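Local coordinates for protein phosphodiesterase (Pseudomonas aeruginosa, PDB 4G75) that is a colicin M-like bacteriocin that probably kills related bacteria by hydrolysing a lipid-linked peptidoglycan precursor, as colicin M does, at residues Gly208-Glu213 against Ser248-Thr252; Ala238-Asp244 against Pro274-Ile279; Leu92-Asp96 against Thr143-Ala149; Leu166-Pro170 against Tyr198-Ser204. All coordinates share one frame; numbering follows the deposited sequence. Where two conformers were deposited one is given.

How the interactions relate
Interaction 3 is the wholly buried member of the set, a helix-helix contact of alanines and a proline with one hydroxyl-carboxylate bond. The other three are only partly buried, and water enters each of them. Interactions 1 and 2 meet at one magnesium ion: the loop 208-213 gives it two backbone carbonyls and the strand end 238-244 a carboxylate, and both contacts share its two waters. Interaction 2 is held by regular strand pairing, whereas interaction 1 relies on an asparagine working through water. Interaction 4 flanks this site, joining interaction 1 through Thr200 and Gly212, and uses side chains to tie irregular backbone together.

Interaction 1 (Gly208-Glu213 against Ser248-Thr252); sequences GNTVGE and SNHRT. With MG (magnesium ion), chain B; EDO (1,2-ethanediol), chain D; EDO (1,2-ethanediol), chain F.
Asn249 is the side chain through which 248-252 meets the magnesium-binding loop 208-213, by contact and through water, and it shows how a second-shell residue can act on a metal site without touching the ion. Its CB lies 3.4 Å from Gly208 O and also rests against C1 of a 1,2-ethanediol, probably taken up from the crystallisation liquor. A chi1 of -55° directs the amide along the inside of the loop. CG passes Gly212 CA, and OD1 comes still closer, 3.4 Å from that same Gly212 CA; the glycine has no side chain to keep the amide off. OD1 then accepts a hydrogen bond from a water 2.8 Å away, and this water also accepts a hydrogen bond from Glu213 N. On the other branch, ND2 donates to two waters. One, 3.0 Å from ND2, is a ligand of the magnesium; the other, at 3.2 Å from ND2, donates to Thr210 O. The amide thus probably helps to steady both the hydration of the ion and the loop whose Val211 O and Glu213 O bind it, at 2.2 Å from Val211 O to the metal. Farther along, the Arg251 side chain crosses that of Asn209 at about a right angle and carries its guanidinium to a salt bridge with Glu55. The loop 208-213 links helix 205-208 to strand 213-224; Thr210 bonds back to Val206 and packs on helix 143-153, while His250 leans on helix 255-264.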
loop_
_atom_site.group_PDB
_atom_site.type_symbol
_atom_site.label_atom_id
_atom_site.label_comp_id
_atom_site.label_asym_id
_atom_site.label_seq_id
_atom_site.Cartn_x
_atom_site.Cartn_y
_atom_site.Cartn_z
ATOM N N GLY A 208 -7.082 -1.040 -3.324
ATOM C CA GLY A 208 -7.200 -0.782 -4.749
ATOM C C GLY A 208 -5.920 -0.254 -5.366
ATOM O O GLY A 208 -5.612 -0.535 -6.526
ATOM N N ASN A 209 -5.171 0.512 -4.580
ATOM C CA ASN A 209 -3.956 1.162 -5.045
ATOM C C ASN A 209 -2.733 0.296 -4.767
ATOM O O ASN A 209 -1.611 0.673 -5.088
ATOM C CB ASN A 209 -3.819 2.513 -4.339
ATOM C CG ASN A 209 -2.866 3.462 -5.040
ATOM O OD1 ASN A 209 -2.739 3.475 -6.272
ATOM N ND2 ASN A 209 -2.205 4.279 -4.254
ATOM N N THR A 210 -2.952 -0.870 -4.164
ATOM C CA THR A 210 -1.859 -1.782 -3.842
ATOM C C THR A 210 -1.972 -3.096 -4.619
ATOM O O THR A 210 -1.113 -3.420 -5.441
ATOM C CB THR A 210 -1.801 -2.083 -2.323
ATOM O OG1 THR A 210 -1.698 -0.846 -1.597
ATOM C CG2 THR A 210 -0.599 -2.960 -1.993
ATOM N N VAL A 211 -3.030 -3.847 -4.339
ATOM C CA VAL A 211 -3.280 -5.114 -5.018
ATOM C C VAL A 211 -4.315 -5.028 -6.136
ATOM O O VAL A 211 -4.327 -5.875 -7.019
ATOM C CB VAL A 211 -3.713 -6.220 -4.035
ATOM C CG1 VAL A 211 -2.559 -6.557 -3.097
ATOM C CG2 VAL A 211 -4.954 -5.788 -3.248
ATOM N N GLY A 212 -5.190 -4.030 -6.092
ATOM C CA GLY A 212 -6.209 -3.867 -7.122
ATOM C C GLY A 212 -7.168 -5.045 -7.205
ATOM O O GLY A 212 -7.787 -5.421 -6.207
ATOM N N GLU A 213 -7.308 -5.623 -8.393
ATOM C CA GLU A 213 -8.162 -6.797 -8.541
ATOM C C GLU A 213 -7.437 -8.042 -8.049
ATOM O O GLU A 213 -6.309 -8.311 -8.457
ATOM C CB GLU A 213 -8.594 -6.997 -9.996
ATOM C CG GLU A 213 -9.653 -8.086 -10.145
ATOM C CD GLU A 213 -9.890 -8.509 -11.584
ATOM O OE1 GLU A 213 -10.909 -8.082 -12.165
ATOM O OE2 GLU A 213 -9.062 -9.271 -12.130
ATOM N N SER A 248 -3.424 -0.363 -14.050
ATOM C CA SER A 248 -4.849 -0.461 -13.746
ATOM C C SER A 248 -5.130 0.019 -12.323
ATOM O O SER A 248 -6.239 0.464 -12.004
ATOM C CB SER A 248 -5.338 -1.905 -13.913
ATOM O OG SER A 248 -6.685 -2.039 -13.490
ATOM N N ASN A 249 -4.113 -0.068 -11.469
ATOM C CA ASN A 249 -4.277 0.262 -10.053
ATOM C C ASN A 249 -3.967 1.709 -9.697
ATOM O O ASN A 249 -4.152 2.102 -8.549
ATOM C CB ASN A 249 -3.407 -0.648 -9.174
ATOM C CG ASN A 249 -3.669 -2.116 -9.415
ATOM O OD1 ASN A 249 -4.733 -2.498 -9.903
ATOM N ND2 ASN A 249 -2.697 -2.949 -9.069
ATOM N N HIS A 250 -3.499 2.497 -10.664
ATOM C CA HIS A 250 -3.155 3.896 -10.394
ATOM C C HIS A 250 -4.392 4.735 -10.115
ATOM O O HIS A 250 -5.420 4.596 -10.792
ATOM C CB HIS A 250 -2.415 4.536 -11.582
ATOM C CG HIS A 250 -1.115 3.880 -11.929
ATOM N ND1 HIS A 250 -0.288 3.310 -10.986
ATOM C CD2 HIS A 250 -0.476 3.745 -13.118
ATOM C CE1 HIS A 250 0.790 2.829 -11.579
ATOM N NE2 HIS A 250 0.700 3.078 -12.874
ATOM N N ARG A 251 -4.292 5.623 -9.132
ATOM C CA ARG A 251 -5.344 6.606 -8.921
ATOM C C ARG A 251 -5.344 7.574 -10.108
ATOM O O ARG A 251 -4.293 7.887 -10.673
ATOM C CB ARG A 251 -5.184 7.300 -7.568
ATOM C CG ARG A 251 -5.461 6.356 -6.399
ATOM C CD ARG A 251 -5.662 7.088 -5.081
ATOM N NE ARG A 251 -4.431 7.698 -4.582
ATOM C CZ ARG A 251 -4.332 8.317 -3.410
ATOM N NH1 ARG A 251 -5.392 8.410 -2.616
ATOM N NH2 ARG A 251 -3.178 8.846 -3.027
ATOM N N THR A 252 -6.529 8.023 -10.500
ATOM C CA THR A 252 -6.725 8.761 -11.747
ATOM C C THR A 252 -5.875 10.021 -11.877
ATOM O O THR A 252 -5.244 10.267 -12.909
ATOM C CB THR A 252 -8.205 9.162 -11.908
ATOM O OG1 THR A 252 -9.030 8.009 -11.716
ATOM C CG2 THR A 252 -8.457 9.745 -13.289
HETATM MG MG MG B . -4.179 -7.273 -8.767
HETATM C C1 EDO D . -0.333 0.900 -9.273
HETATM O O1 EDO D . 0.539 -0.235 -9.216
HETATM C C2 EDO D . -0.784 1.285 -7.872
HETATM O O2 EDO D . 0.340 1.688 -7.083
HETATM C C1 EDO F . -7.410 3.169 -8.270
HETATM O O1 EDO F . -6.725 2.253 -7.409
HETATM C C2 EDO F . -7.810 2.462 -9.566
HETATM O O2 EDO F . -8.823 1.485 -9.278
HETATM O O HOH W 1 -0.421 -1.492 -7.398
HETATM O O HOH W 2 -5.374 -5.164 -10.477
HETATM O O HOH W 3 -2.210 -5.850 -9.482
HETATM O O HOH W 4 -3.819 -8.643 -10.887
#

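Interaction 2 (Ala238-Asp244 against Pro274-Ile279); sequences AYDDLYD and PYPIGI. With MG (magnesium ion), chain B.
Ala238 begins the contact by setting its CB 3.6 Å from Ile279 CG2. Just beyond it, a single water binds Ala238 O, Asp240 OD1 and Ile279 N together, filling in where direct strand pairing has lapsed; the other oxygen of Asp240 is salt-bridged to Lys158. Regular pairing starts at Asp241, whose N donates to Ile277 O (2.9 Å) and whose O accepts from Ile277 N (2.8 Å). These two bonds hold the backbone of the ligand residue in the sheet, and a chi1 of -155° turns the Asp241 carboxylate away from Ile277 and brings OD2 to the magnesium at 2.5 Å. Leu242, on the other face, lays CD1 against Pro274 CB at 4.0 Å. Tyr243 N donates to Tyr275 O at 2.8 Å, and Tyr275 N returns a longer bond to Tyr243 O at 3.1 Å. Their rings point the same way, near parallel at 18° but slid apart, so that Tyr243 CB, rather than its ring, sits over the face of Tyr275. Strand 229-243 lies between 213-224 and 275-278 here, while both tyrosines pack on helix 143-153, Tyr275 OH bonding to Ala147 O.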
loop_
_atom_site.group_PDB
_atom_site.type_symbol
_atom_site.label_atom_id
_atom_site.label_comp_id
_atom_site.label_asym_id
_atom_site.label_seq_id
_atom_site.Cartn_x
_atom_site.Cartn_y
_atom_site.Cartn_z
ATOM N N ALA A 238 -8.064 -15.648 -0.206
ATOM C CA ALA A 238 -7.577 -14.948 -1.384
ATOM C C ALA A 238 -6.281 -15.557 -1.875
ATOM O O ALA A 238 -5.412 -15.915 -1.076
ATOM C CB ALA A 238 -7.372 -13.468 -1.081
ATOM N N TYR A 239 -6.150 -15.642 -3.194
ATOM C CA TYR A 239 -4.918 -16.126 -3.801
ATOM C C TYR A 239 -3.827 -15.059 -3.821
ATOM O O TYR A 239 -4.111 -13.856 -3.816
ATOM C CB TYR A 239 -5.180 -16.617 -5.228
ATOM C CG TYR A 239 -6.115 -17.807 -5.314
ATOM C CD1 TYR A 239 -5.624 -19.106 -5.273
ATOM C CD2 TYR A 239 -7.484 -17.628 -5.435
ATOM C CE1 TYR A 239 -6.473 -20.197 -5.354
ATOM C CE2 TYR A 239 -8.349 -18.718 -5.514
ATOM C CZ TYR A 239 -7.834 -19.998 -5.471
ATOM O OH TYR A 239 -8.680 -21.091 -5.558
ATOM N N ASP A 240 -2.574 -15.505 -3.853
ATOM C CA ASP A 240 -1.458 -14.580 -3.994
ATOM C C ASP A 240 -1.663 -13.724 -5.230
ATOM O O ASP A 240 -2.203 -14.185 -6.239
ATOM C CB ASP A 240 -0.135 -15.324 -4.149
ATOM C CG ASP A 240 0.270 -16.079 -2.909
ATOM O OD1 ASP A 240 -0.468 -16.050 -1.907
ATOM O OD2 ASP A 240 1.342 -16.714 -2.941
ATOM N N ASP A 241 -1.186 -12.490 -5.166
ATOM C CA ASP A 241 -1.367 -11.561 -6.263
ATOM C C ASP A 241 -0.038 -10.910 -6.622
ATOM O O ASP A 241 0.644 -10.362 -5.764
ATOM C CB ASP A 241 -2.385 -10.495 -5.862
ATOM C CG ASP A 241 -3.070 -9.881 -7.053
ATOM O OD1 ASP A 241 -3.949 -10.547 -7.636
ATOM O OD2 ASP A 241 -2.727 -8.736 -7.405
ATOM N N LEU A 242 0.328 -10.967 -7.897
ATOM C CA LEU A 242 1.619 -10.437 -8.328
ATOM C C LEU A 242 1.657 -8.913 -8.344
ATOM O O LEU A 242 0.820 -8.275 -8.985
ATOM C CB LEU A 242 1.974 -10.980 -9.716
ATOM C CG LEU A 242 3.342 -10.555 -10.239
ATOM C CD1 LEU A 242 4.423 -11.244 -9.431
ATOM C CD2 LEU A 242 3.465 -10.893 -11.712
ATOM N N TYR A 243 2.618 -8.319 -7.634
ATOM C CA TYR A 243 2.804 -6.874 -7.729
ATOM C C TYR A 243 3.759 -6.590 -8.875
ATOM O O TYR A 243 4.942 -6.926 -8.803
ATOM C CB TYR A 243 3.362 -6.273 -6.437
ATOM C CG TYR A 243 3.367 -4.755 -6.450
ATOM C CD1 TYR A 243 2.383 -4.033 -5.795
ATOM C CD2 TYR A 243 4.339 -4.051 -7.147
ATOM C CE1 TYR A 243 2.380 -2.646 -5.815
ATOM C CE2 TYR A 243 4.350 -2.671 -7.167
ATOM C CZ TYR A 243 3.365 -1.975 -6.510
ATOM O OH TYR A 243 3.371 -0.601 -6.535
ATOM N N ASP A 244 3.240 -5.980 -9.934
ATOM C CA ASP A 244 4.066 -5.634 -11.086
ATOM C C ASP A 244 3.846 -4.187 -11.509
ATOM O O ASP A 244 4.066 -3.830 -12.667
ATOM C CB ASP A 244 3.808 -6.598 -12.254
ATOM C CG ASP A 244 2.335 -6.693 -12.637
ATOM O OD1 ASP A 244 1.500 -5.945 -12.087
ATOM O OD2 ASP A 244 2.004 -7.536 -13.499
ATOM N N PRO A 274 9.039 -7.452 -10.175
ATOM C CA PRO A 274 7.766 -7.821 -9.550
ATOM C C PRO A 274 7.981 -8.773 -8.378
ATOM O O PRO A 274 9.002 -9.467 -8.296
ATOM C CB PRO A 274 7.019 -8.535 -10.681
ATOM C CG PRO A 274 7.613 -7.971 -11.934
ATOM C CD PRO A 274 9.067 -7.791 -11.610
ATOM N N TYR A 275 7.018 -8.812 -7.469
ATOM C CA TYR A 275 7.089 -9.753 -6.359
ATOM C C TYR A 275 5.678 -10.172 -5.977
ATOM O O TYR A 275 4.733 -9.433 -6.226
ATOM C CB TYR A 275 7.785 -9.118 -5.161
ATOM C CG TYR A 275 7.058 -7.917 -4.611
ATOM C CD1 TYR A 275 6.192 -8.040 -3.526
ATOM C CD2 TYR A 275 7.227 -6.665 -5.181
ATOM C CE1 TYR A 275 5.520 -6.935 -3.018
ATOM C CE2 TYR A 275 6.563 -5.551 -4.676
ATOM C CZ TYR A 275 5.717 -5.696 -3.594
ATOM O OH TYR A 275 5.060 -4.600 -3.107
ATOM N N PRO A 276 5.539 -11.366 -5.377
ATOM C CA PRO A 276 4.232 -11.879 -4.957
ATOM C C PRO A 276 3.737 -11.205 -3.688
ATOM O O PRO A 276 4.516 -10.991 -2.752
ATOM C CB PRO A 276 4.504 -13.355 -4.637
ATOM C CG PRO A 276 5.962 -13.569 -4.778
ATOM C CD PRO A 276 6.642 -12.270 -5.022
ATOM N N ILE A 277 2.452 -10.868 -3.658
ATOM C CA ILE A 277 1.832 -10.437 -2.417
ATOM C C ILE A 277 0.894 -11.549 -1.964
ATOM O O ILE A 277 -0.128 -11.818 -2.597
ATOM C CB ILE A 277 1.090 -9.092 -2.569
ATOM C CG1 ILE A 277 2.103 -7.965 -2.815
ATOM C CG2 ILE A 277 0.267 -8.781 -1.315
ATOM C CD1 ILE A 277 1.471 -6.608 -3.104
ATOM N N GLY A 278 1.264 -12.213 -0.881
ATOM C CA GLY A 278 0.372 -13.171 -0.267
ATOM C C GLY A 278 -0.733 -12.409 0.436
ATOM O O GLY A 278 -0.512 -11.317 0.969
ATOM N N ILE A 279 -1.929 -12.981 0.438
ATOM C CA ILE A 279 -3.072 -12.355 1.086
ATOM C C ILE A 279 -3.662 -13.392 2.024
ATOM O O ILE A 279 -4.711 -13.967 1.750
ATOM C CB ILE A 279 -4.110 -11.879 0.057
ATOM C CG1 ILE A 279 -3.437 -10.992 -0.998
ATOM C CG2 ILE A 279 -5.262 -11.129 0.745
ATOM C CD1 ILE A 279 -4.362 -10.573 -2.139
HETATM MG MG MG B . -4.179 -7.273 -8.767
HETATM O O HOH W 5 -6.317 -16.144 2.147
HETATM O O HOH W 6 -2.757 -15.636 -0.507
HETATM O O HOH W 4 -3.819 -8.643 -10.887
HETATM O O HOH W 3 -2.210 -5.850 -9.482
#

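Interaction 3 (Leu92-Asp96 against Thr143-Ala149); sequences LPQAD and TPAAAFA
Pro93 and Ala146 bring the two helices together, their CA atoms only 4.1 Å apart, in a contact that is mostly apolar. Ala146 CB lies 3.7 Å from Pro93 CA and fits between that residue and CB of Asp96, one turn on. Pro93 also presses its ring on the next turn of the partner helix: CG is 3.3 Å from Ala149 CB, tighter than usual for two carbons. Leu92 touches Ala145 CB through one branch, CD1, at 3.8 Å. The proline N makes no bond to the preceding turn, and helix 81-102 is kinked at this point.

The polar part is a single direct bond. Thr143 OG1 donates to Asp96 OD1 at 2.7 Å, meeting it on the syn side, 27° out of the carboxylate plane. The extended first torsion of the aspartate (chi1 -169°) carries it across to the first turn of helix 143-153, where the helix end would probably stabilise its negative charge. Asn138 N holds the other oxygen, OD2, and Gly139 N donates to Thr143 OG1, so this buried pair is also tied to the loop before the helix.

Ala145, Ala146 and Ala149 give the helix a surface of small residues, the 145/149 pair having small-xxx-small spacing. Such a surface allows close packing: the axes of segments 92-96 and 143-149 approach to 8.1 Å, with 132° between their N-to-C directions.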
loop_
_atom_site.group_PDB
_atom_site.type_symbol
_atom_site.label_atom_id
_atom_site.label_comp_id
_atom_site.label_asym_id
_atom_site.label_seq_id
_atom_site.Cartn_x
_atom_site.Cartn_y
_atom_site.Cartn_z
ATOM N N LEU A 92 9.633 5.040 3.639
ATOM C CA LEU A 92 8.217 4.712 3.525
ATOM C C LEU A 92 7.845 3.274 3.941
ATOM O O LEU A 92 6.875 3.077 4.672
ATOM C CB LEU A 92 7.682 5.073 2.133
ATOM C CG LEU A 92 7.455 6.580 1.930
ATOM C CD1 LEU A 92 7.419 6.936 0.448
ATOM C CD2 LEU A 92 6.185 7.057 2.647
ATOM N N PRO A 93 8.608 2.263 3.495
ATOM C CA PRO A 93 8.227 0.913 3.937
ATOM C C PRO A 93 8.416 0.714 5.433
ATOM O O PRO A 93 7.695 -0.083 6.040
ATOM C CB PRO A 93 9.202 -0.005 3.184
ATOM C CG PRO A 93 9.747 0.804 2.086
ATOM C CD PRO A 93 9.695 2.241 2.505
ATOM N N GLN A 94 9.377 1.416 6.022
ATOM C CA GLN A 94 9.610 1.301 7.456
ATOM C C GLN A 94 8.474 1.952 8.239
ATOM O O GLN A 94 8.036 1.424 9.257
ATOM C CB GLN A 94 10.960 1.909 7.848
ATOM C CG GLN A 94 11.289 1.767 9.333
ATOM C CD GLN A 94 11.600 0.331 9.718
ATOM O OE1 GLN A 94 12.528 -0.277 9.191
ATOM N NE2 GLN A 94 10.810 -0.223 10.635
ATOM N N ALA A 95 7.982 3.088 7.749
ATOM C CA ALA A 95 6.837 3.750 8.366
ATOM C C ALA A 95 5.610 2.836 8.337
ATOM O O ALA A 95 4.881 2.706 9.321
ATOM C CB ALA A 95 6.530 5.066 7.649
ATOM N N ASP A 96 5.382 2.199 7.197
ATOM C CA ASP A 96 4.249 1.297 7.093
ATOM C C ASP A 96 4.383 0.155 8.091
ATOM O O ASP A 96 3.409 -0.217 8.771
ATOM C CB ASP A 96 4.108 0.734 5.681
ATOM C CG ASP A 96 2.793 0.002 5.495
ATOM O OD1 ASP A 96 1.757 0.692 5.388
ATOM O OD2 ASP A 96 2.799 -1.247 5.484
ATOM N N THR A 143 0.805 2.116 2.772
ATOM C CA THR A 143 0.922 0.790 2.160
ATOM C C THR A 143 1.170 0.811 0.648
ATOM O O THR A 143 2.028 0.074 0.149
ATOM C CB THR A 143 -0.282 -0.105 2.511
ATOM O OG1 THR A 143 -0.221 -0.439 3.906
ATOM C CG2 THR A 143 -0.256 -1.401 1.683
ATOM N N PRO A 144 0.423 1.642 -0.091
ATOM C CA PRO A 144 0.742 1.690 -1.523
ATOM C C PRO A 144 2.183 2.143 -1.776
ATOM O O PRO A 144 2.863 1.586 -2.642
ATOM C CB PRO A 144 -0.256 2.713 -2.062
ATOM C CG PRO A 144 -1.452 2.562 -1.141
ATOM C CD PRO A 144 -0.827 2.361 0.227
ATOM N N ALA A 145 2.648 3.139 -1.031
ATOM C CA ALA A 145 4.025 3.596 -1.209
ATOM C C ALA A 145 5.022 2.515 -0.805
ATOM O O ALA A 145 6.046 2.322 -1.462
ATOM C CB ALA A 145 4.281 4.890 -0.428
ATOM N N ALA A 146 4.724 1.815 0.284
ATOM C CA ALA A 146 5.596 0.744 0.750
ATOM C C ALA A 146 5.679 -0.370 -0.287
ATOM O O ALA A 146 6.739 -0.948 -0.500
ATOM C CB ALA A 146 5.093 0.196 2.073
ATOM N N ALA A 147 4.547 -0.665 -0.921
ATOM C CA ALA A 147 4.494 -1.701 -1.948
ATOM C C ALA A 147 5.335 -1.307 -3.158
ATOM O O ALA A 147 6.003 -2.145 -3.768
ATOM C CB ALA A 147 3.063 -1.954 -2.364
ATOM N N PHE A 148 5.274 -0.029 -3.515
ATOM C CA PHE A 148 6.086 0.485 -4.612
ATOM C C PHE A 148 7.569 0.426 -4.247
ATOM O O PHE A 148 8.413 0.039 -5.054
ATOM C CB PHE A 148 5.667 1.920 -4.940
ATOM C CG PHE A 148 6.460 2.542 -6.039
ATOM C CD1 PHE A 148 6.429 2.006 -7.311
ATOM C CD2 PHE A 148 7.239 3.666 -5.804
ATOM C CE1 PHE A 148 7.171 2.575 -8.337
ATOM C CE2 PHE A 148 7.977 4.250 -6.825
ATOM C CZ PHE A 148 7.946 3.696 -8.091
ATOM N N ALA A 149 7.886 0.812 -3.020
ATOM C CA ALA A 149 9.267 0.768 -2.574
ATOM C C ALA A 149 9.804 -0.660 -2.640
ATOM O O ALA A 149 10.947 -0.882 -3.036
ATOM C CB ALA A 149 9.388 1.342 -1.174
#

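Interaction 4 (Leu166-Pro170 against Tyr198-Ser204); sequences LNIKP and YATAKDS. With EDO (1,2-ethanediol), chain G.
Ile168 and Asp203 come to 5.2 Å between CA atoms where the irregular loop 166-170 runs past the turn that follows the end of strand 188-199, the left-handed backbone of Asn167 (phi 61°, psi 39°) helping to bend the loop there. With no regular strand pairing between the two, side chains bind the main chain instead. Asp203 does most of this work through OD2, which accepts from Lys169 N at 2.7 Å in a nearly straight bond. From the opposite face of the carboxylate plane Tyr198 OH donates to the same OD2, at 2.6 Å and on the syn side. The two donors, Lys169 N well above the carboxylate plane (55° out of it), should restrict its rotation, and the other oxygen, OD1, accepts a hydrogen bond from a water that also donates to Lys169 O. Tyr198 is pinned further by Pro170, which crosses it at about a right angle: the proline CG lies over one ring face, with CB 3.8 Å from Tyr198 CE1. A 1,2-ethanediol, probably from the crystallisation liquor, rests over the other face. Ile168 sends CG2 to Thr200 CB at 3.9 Å. Ser204 closes the far end, its OG donating to Leu166 O at 2.8 Å while accepting from Ala207 N as the N-cap of helix 205-208. Strand 213-224 lies alongside: Tyr198 pairs with Ile214, Leu166 and Thr200 pack on Ile214, and Thr200 OG1 bonds to Gly212 O in the loop that precedes that strand.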
loop_
_atom_site.group_PDB
_atom_site.type_symbol
_atom_site.label_atom_id
_atom_site.label_comp_id
_atom_site.label_asym_id
_atom_site.label_seq_id
_atom_site.Cartn_x
_atom_site.Cartn_y
_atom_site.Cartn_z
ATOM N N LEU A 166 -7.219 -5.642 4.132
ATOM C CA LEU A 166 -7.653 -5.093 2.848
ATOM C C LEU A 166 -8.805 -4.115 3.035
ATOM O O LEU A 166 -9.011 -3.222 2.215
ATOM C CB LEU A 166 -8.096 -6.209 1.889
ATOM C CG LEU A 166 -7.067 -7.238 1.431
ATOM C CD1 LEU A 166 -7.773 -8.337 0.654
ATOM C CD2 LEU A 166 -5.956 -6.604 0.578
ATOM N N ASN A 167 -9.563 -4.299 4.113
ATOM C CA ASN A 167 -10.781 -3.528 4.338
ATOM C C ASN A 167 -11.813 -3.737 3.228
ATOM O O ASN A 167 -12.485 -2.796 2.801
ATOM C CB ASN A 167 -10.468 -2.038 4.491
ATOM C CG ASN A 167 -11.518 -1.308 5.298
ATOM O OD1 ASN A 167 -12.182 -1.905 6.142
ATOM N ND2 ASN A 167 -11.668 -0.011 5.051
ATOM N N ILE A 168 -11.933 -4.972 2.753
ATOM C CA ILE A 168 -12.964 -5.283 1.775
ATOM C C ILE A 168 -14.217 -5.817 2.472
ATOM O O ILE A 168 -14.152 -6.283 3.607
ATOM C CB ILE A 168 -12.476 -6.247 0.674
ATOM C CG1 ILE A 168 -11.983 -7.567 1.275
ATOM C CG2 ILE A 168 -11.387 -5.577 -0.171
ATOM C CD1 ILE A 168 -11.727 -8.649 0.216
ATOM N N LYS A 169 -15.348 -5.721 1.784
ATOM C CA LYS A 169 -16.639 -6.121 2.331
ATOM C C LYS A 169 -17.424 -6.912 1.293
ATOM O O LYS A 169 -18.480 -6.468 0.834
ATOM C CB LYS A 169 -17.445 -4.877 2.714
ATOM C CG LYS A 169 -16.751 -3.929 3.680
ATOM C CD LYS A 169 -16.815 -4.457 5.104
ATOM C CE LYS A 169 -16.474 -3.376 6.124
ATOM N NZ LYS A 169 -15.052 -2.930 6.048
ATOM N N PRO A 170 -16.916 -8.091 0.911
ATOM C CA PRO A 170 -17.577 -8.826 -0.171
ATOM C C PRO A 170 -18.995 -9.228 0.211
ATOM O O PRO A 170 -19.258 -9.635 1.346
ATOM C CB PRO A 170 -16.695 -10.071 -0.350
ATOM C CG PRO A 170 -15.404 -9.741 0.342
ATOM C CD PRO A 170 -15.771 -8.829 1.464
ATOM N N TYR A 198 -12.243 -9.946 -7.715
ATOM C CA TYR A 198 -12.819 -8.941 -6.850
ATOM C C TYR A 198 -12.026 -7.660 -6.963
ATOM O O TYR A 198 -10.809 -7.656 -6.761
ATOM C CB TYR A 198 -12.838 -9.427 -5.400
ATOM C CG TYR A 198 -13.767 -8.635 -4.512
ATOM C CD1 TYR A 198 -15.108 -8.980 -4.394
ATOM C CD2 TYR A 198 -13.305 -7.541 -3.797
ATOM C CE1 TYR A 198 -15.970 -8.253 -3.577
ATOM C CE2 TYR A 198 -14.155 -6.801 -2.988
ATOM C CZ TYR A 198 -15.486 -7.160 -2.885
ATOM O OH TYR A 198 -16.326 -6.432 -2.074
ATOM N N ALA A 199 -12.718 -6.581 -7.303
ATOM C CA ALA A 199 -12.078 -5.276 -7.441
ATOM C C ALA A 199 -12.016 -4.638 -6.070
ATOM O O ALA A 199 -13.018 -4.114 -5.583
ATOM C CB ALA A 199 -12.871 -4.399 -8.400
ATOM N N THR A 200 -10.852 -4.691 -5.433
ATOM C CA THR A 200 -10.758 -4.204 -4.058
ATOM C C THR A 200 -11.009 -2.696 -3.955
ATOM O O THR A 200 -11.426 -2.208 -2.908
ATOM C CB THR A 200 -9.418 -4.584 -3.392
ATOM O OG1 THR A 200 -8.336 -3.923 -4.056
ATOM C CG2 THR A 200 -9.202 -6.092 -3.451
ATOM N N ALA A 201 -10.769 -1.965 -5.039
ATOM C CA ALA A 201 -10.975 -0.510 -5.031
ATOM C C ALA A 201 -12.429 -0.129 -4.777
ATOM O O ALA A 201 -12.716 0.995 -4.358
ATOM C CB ALA A 201 -10.474 0.117 -6.328
ATOM N N LYS A 202 -13.352 -1.055 -5.025
ATOM C CA LYS A 202 -14.757 -0.793 -4.715
ATOM C C LYS A 202 -14.938 -0.511 -3.225
ATOM O O LYS A 202 -15.834 0.234 -2.827
ATOM C CB LYS A 202 -15.647 -1.970 -5.123
ATOM C CG LYS A 202 -16.425 -1.763 -6.418
ATOM C CD LYS A 202 -15.809 -2.510 -7.592
ATOM C CE LYS A 202 -16.747 -2.507 -8.794
ATOM N NZ LYS A 202 -16.441 -3.598 -9.764
ATOM N N ASP A 203 -14.070 -1.104 -2.409
ATOM C CA ASP A 203 -14.226 -1.078 -0.961
ATOM C C ASP A 203 -13.166 -0.260 -0.245
ATOM O O ASP A 203 -13.416 0.288 0.820
ATOM C CB ASP A 203 -14.163 -2.501 -0.394
ATOM C CG ASP A 203 -15.346 -3.348 -0.798
ATOM O OD1 ASP A 203 -16.356 -2.778 -1.244
ATOM O OD2 ASP A 203 -15.260 -4.588 -0.661
ATOM N N SER A 204 -11.970 -0.216 -0.821
ATOM C CA SER A 204 -10.795 0.247 -0.090
ATOM C C SER A 204 -9.811 0.923 -1.033
ATOM O O SER A 204 -9.274 0.270 -1.919
ATOM C CB SER A 204 -10.121 -0.961 0.575
ATOM O OG SER A 204 -8.841 -0.631 1.097
HETATM C C1 EDO G . -15.945 -6.215 -7.889
HETATM O O1 EDO G . -14.994 -7.074 -8.526
HETATM C C2 EDO G . -15.700 -6.210 -6.388
HETATM O O2 EDO G . -16.917 -5.847 -5.723
HETATM O O HOH W 7 -8.759 0.948 3.861
HETATM O O HOH W 8 -14.530 -0.978 3.618
HETATM O O HOH W 9 -18.616 -4.295 -1.236
#